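Local coordinates for vacuolar-sorting protein BRO1 (Saccharomyces cerevisiae, PDB 1ZB1) that serves as an adapter in sorting cargo into multivesicular bodies, recruiting the DOA4 deubiquitinase to endosomes, with its Bro1 domain possibly binding SNF7, at residues Q71-Y76 and F127-I132. Numbering follows the deposited sequence.
Sequences QNLKYY and FNIAVI
The carboxamide of N72 is roofed at its nitrogen end by I132, whose CD1 stands above the amide plane 3.6 Å from ND2. That nitrogen donates to the backbone oxygens of A59 and L68, so the methyl covers a polar atom already satisfied. At the other end of the amide, a water lies 2.9 Å from N72 OD1, to which it can donate, and accepts a hydrogen bond from N128 ND2 at 2.8 Å; this water bridge links two buried asparagines that make no direct hydrogen bond. N128 OD1 lies in the plane of the F127 ring at its edge and is bonded to K16 N.

I129 fills the middle of the interface. With CG1 anti to its carbonyl carbon (chi1 -75°) and the chain extended beyond, it lays CG1 against N72 CB at 3.5 Å. Its CD1 reaches L73 CD1 at 3.6 Å and the backbone O of N72 at 3.8 Å, while Y76 CB borders the same methyl more loosely. The Y76 ring continues into an edge-to-face stack with W349.

Helices 65-86 and 118-139 thus pack nearly antiparallel within the alpha-helical Bro1 domain, their local axes 9.9 Å apart at 154°. Helix 146-165 adds C158 against I129, and helix 46-58 packs on 65-86 through Q71 and Y75, the latter also touching T125 of helix 118-139.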
ATOM      1  N   GLN A  71      -3.510  -0.433 -18.743  1.00 15.06           N
ATOM      2  CA  GLN A  71      -2.920  -1.492 -19.573  1.00 16.88           C
ATOM      3  C   GLN A  71      -2.712  -2.770 -18.764  1.00 16.21           C
ATOM      4  O   GLN A  71      -2.960  -3.875 -19.249  1.00 15.45           O
ATOM      5  CB  GLN A  71      -1.570  -1.050 -20.160  1.00 17.78           C
ATOM      6  CG  GLN A  71      -1.575   0.310 -20.849  1.00 17.62           C
ATOM      7  CD  GLN A  71      -2.728   0.495 -21.818  1.00 21.99           C
ATOM      8  OE1 GLN A  71      -3.437   1.499 -21.757  1.00 23.38           O
ATOM      9  NE2 GLN A  71      -2.919  -0.459 -22.720  1.00 18.97           N
ATOM     10  N   ASN A  72      -2.239  -2.613 -17.532  1.00 14.83           N
ATOM     11  CA  ASN A  72      -2.001  -3.764 -16.663  1.00 16.62           C
ATOM     12  C   ASN A  72      -3.282  -4.479 -16.237  1.00 15.61           C
ATOM     13  O   ASN A  72      -3.311  -5.710 -16.189  1.00 15.37           O
ATOM     14  CB  ASN A  72      -1.196  -3.328 -15.440  1.00 17.75           C
ATOM     15  CG  ASN A  72       0.293  -3.269 -15.726  1.00 21.00           C
ATOM     16  OD1 ASN A  72       0.989  -4.287 -15.643  1.00 17.74           O
ATOM     17  ND2 ASN A  72       0.788  -2.080 -16.088  1.00 14.95           N
ATOM     18  N   LEU A  73      -4.334  -3.723 -15.922  1.00 14.82           N
ATOM     19  CA  LEU A  73      -5.607  -4.332 -15.529  1.00 14.45           C
ATOM     20  C   LEU A  73      -6.178  -5.116 -16.713  1.00 15.68           C
ATOM     21  O   LEU A  73      -6.725  -6.205 -16.539  1.00 13.01           O
ATOM     22  CB  LEU A  73      -6.628  -3.271 -15.096  1.00 16.48           C
ATOM     23  CG  LEU A  73      -6.804  -2.772 -13.656  1.00 21.47           C
ATOM     24  CD1 LEU A  73      -6.196  -3.732 -12.663  1.00 20.56           C
ATOM     25  CD2 LEU A  73      -6.212  -1.381 -13.518  1.00 20.61           C
ATOM     26  N   LYS A  74      -6.057  -4.559 -17.918  1.00 17.22           N
ATOM     27  CA  LYS A  74      -6.552  -5.239 -19.113  1.00 17.03           C
ATOM     28  C   LYS A  74      -5.723  -6.489 -19.415  1.00 17.13           C
ATOM     29  O   LYS A  74      -6.264  -7.538 -19.800  1.00 15.02           O
ATOM     30  CB  LYS A  74      -6.532  -4.288 -20.319  1.00 19.70           C
ATOM     31  CG  LYS A  74      -7.574  -3.176 -20.210  1.00 23.00           C
ATOM     32  CD  LYS A  74      -7.623  -2.286 -21.449  1.00 27.28           C
ATOM     33  CE  LYS A  74      -8.805  -1.313 -21.354  1.00 32.18           C
ATOM     34  NZ  LYS A  74      -8.868  -0.338 -22.478  1.00 37.82           N
ATOM     35  N   TYR A  75      -4.412  -6.386 -19.238  1.00 14.89           N
ATOM     36  CA  TYR A  75      -3.552  -7.539 -19.488  1.00 16.77           C
ATOM     37  C   TYR A  75      -3.825  -8.630 -18.443  1.00 16.35           C
ATOM     38  O   TYR A  75      -3.828  -9.811 -18.776  1.00 16.59           O
ATOM     39  CB  TYR A  75      -2.069  -7.135 -19.469  1.00 15.85           C
ATOM     40  CG  TYR A  75      -1.130  -8.268 -19.854  1.00 15.23           C
ATOM     41  CD1 TYR A  75      -1.289  -8.945 -21.063  1.00 15.60           C
ATOM     42  CD2 TYR A  75      -0.113  -8.689 -18.990  1.00 15.46           C
ATOM     43  CE1 TYR A  75      -0.467 -10.022 -21.403  1.00 16.03           C
ATOM     44  CE2 TYR A  75       0.723  -9.766 -19.326  1.00 13.82           C
ATOM     45  CZ  TYR A  75       0.533 -10.426 -20.529  1.00 16.44           C
ATOM     46  OH  TYR A  75       1.309 -11.513 -20.858  1.00 15.35           O
ATOM     47  N   TYR A  76      -4.051  -8.245 -17.186  1.00 16.92           N
ATOM     48  CA  TYR A  76      -4.342  -9.246 -16.150  1.00 15.89           C
ATOM     49  C   TYR A  76      -5.642  -9.962 -16.528  1.00 17.02           C
ATOM     50  O   TYR A  76      -5.745 -11.191 -16.404  1.00 16.49           O
ATOM     51  CB  TYR A  76      -4.506  -8.601 -14.765  1.00 16.53           C
ATOM     52  CG  TYR A  76      -4.518  -9.612 -13.617  1.00 16.94           C
ATOM     53  CD1 TYR A  76      -3.345  -9.933 -12.933  1.00 17.98           C
ATOM     54  CD2 TYR A  76      -5.692 -10.271 -13.248  1.00 17.97           C
ATOM     55  CE1 TYR A  76      -3.335 -10.887 -11.906  1.00 15.68           C
ATOM     56  CE2 TYR A  76      -5.700 -11.233 -12.225  1.00 16.59           C
ATOM     57  CZ  TYR A  76      -4.519 -11.535 -11.558  1.00 19.06           C
ATOM     58  OH  TYR A  76      -4.516 -12.473 -10.541  1.00 16.85           O
ATOM     59  N   PHE A 127       1.445  -7.423  -8.849  1.00 15.52           N
ATOM     60  CA  PHE A 127       2.353  -6.728  -7.942  1.00 14.37           C
ATOM     61  C   PHE A 127       2.554  -5.303  -8.487  1.00 12.67           C
ATOM     62  O   PHE A 127       2.520  -4.316  -7.742  1.00 12.90           O
ATOM     63  CB  PHE A 127       3.698  -7.467  -7.882  1.00 13.22           C
ATOM     64  CG  PHE A 127       4.698  -6.842  -6.943  1.00 17.30           C
ATOM     65  CD1 PHE A 127       5.492  -5.777  -7.355  1.00 15.36           C
ATOM     66  CD2 PHE A 127       4.835  -7.319  -5.636  1.00 17.23           C
ATOM     67  CE1 PHE A 127       6.413  -5.186  -6.487  1.00 15.71           C
ATOM     68  CE2 PHE A 127       5.752  -6.740  -4.750  1.00 17.26           C
ATOM     69  CZ  PHE A 127       6.545  -5.670  -5.170  1.00 17.46           C
ATOM     70  N   ASN A 128       2.765  -5.197  -9.795  1.00 13.61           N
ATOM     71  CA  ASN A 128       2.960  -3.884 -10.407  1.00 14.27           C
ATOM     72  C   ASN A 128       1.678  -3.046 -10.374  1.00 14.76           C
ATOM     73  O   ASN A 128       1.733  -1.828 -10.212  1.00 16.52           O
ATOM     74  CB  ASN A 128       3.497  -4.043 -11.841  1.00 14.32           C
ATOM     75  CG  ASN A 128       4.999  -4.339 -11.865  1.00 17.22           C
ATOM     76  OD1 ASN A 128       5.669  -4.238 -10.836  1.00 16.37           O
ATOM     77  ND2 ASN A 128       5.531  -4.694 -13.031  1.00 17.42           N
ATOM     78  N   ILE A 129       0.526  -3.697 -10.513  1.00 16.31           N
ATOM     79  CA  ILE A 129      -0.757  -2.995 -10.455  1.00 14.24           C
ATOM     80  C   ILE A 129      -0.882  -2.323  -9.077  1.00 15.92           C
ATOM     81  O   ILE A 129      -1.271  -1.152  -8.962  1.00 14.89           O
ATOM     82  CB  ILE A 129      -1.929  -3.985 -10.668  1.00 14.11           C
ATOM     83  CG1 ILE A 129      -2.017  -4.368 -12.151  1.00 15.20           C
ATOM     84  CG2 ILE A 129      -3.242  -3.371 -10.192  1.00 13.76           C
ATOM     85  CD1 ILE A 129      -3.040  -5.455 -12.456  1.00 16.64           C
ATOM     86  N   ALA A 130      -0.538  -3.069  -8.031  1.00 14.03           N
ATOM     87  CA  ALA A 130      -0.593  -2.539  -6.664  1.00 15.75           C
ATOM     88  C   ALA A 130       0.355  -1.348  -6.528  1.00 14.58           C
ATOM     89  O   ALA A 130      -0.002  -0.305  -5.959  1.00 16.16           O
ATOM     90  CB  ALA A 130      -0.211  -3.639  -5.658  1.00 15.72           C
ATOM     91  N   VAL A 131       1.572  -1.499  -7.041  1.00 14.94           N
ATOM     92  CA  VAL A 131       2.546  -0.410  -6.969  1.00 14.59           C
ATOM     93  C   VAL A 131       2.035   0.810  -7.740  1.00 15.52           C
ATOM     94  O   VAL A 131       2.148   1.945  -7.271  1.00 16.91           O
ATOM     95  CB  VAL A 131       3.918  -0.831  -7.560  1.00 12.11           C
ATOM     96  CG1 VAL A 131       4.833   0.385  -7.686  1.00 15.28           C
ATOM     97  CG2 VAL A 131       4.581  -1.877  -6.650  1.00 12.79           C
ATOM     98  N   ILE A 132       1.474   0.576  -8.920  1.00 16.00           N
ATOM     99  CA  ILE A 132       0.971   1.677  -9.731  1.00 17.36           C
ATOM    100  C   ILE A 132      -0.139   2.444  -9.000  1.00 17.20           C
ATOM    101  O   ILE A 132      -0.247   3.663  -9.134  1.00 18.81           O
ATOM    102  CB  ILE A 132       0.492   1.170 -11.110  1.00 19.01           C
ATOM    103  CG1 ILE A 132       1.698   0.634 -11.896  1.00 23.68           C
ATOM    104  CG2 ILE A 132      -0.163   2.311 -11.896  1.00 20.10           C
ATOM    105  CD1 ILE A 132       1.344  -0.080 -13.186  1.00 26.93           C
TER
HETATM  106  O   HOH W   1       3.859  -4.439 -15.285  1.00 16.70           O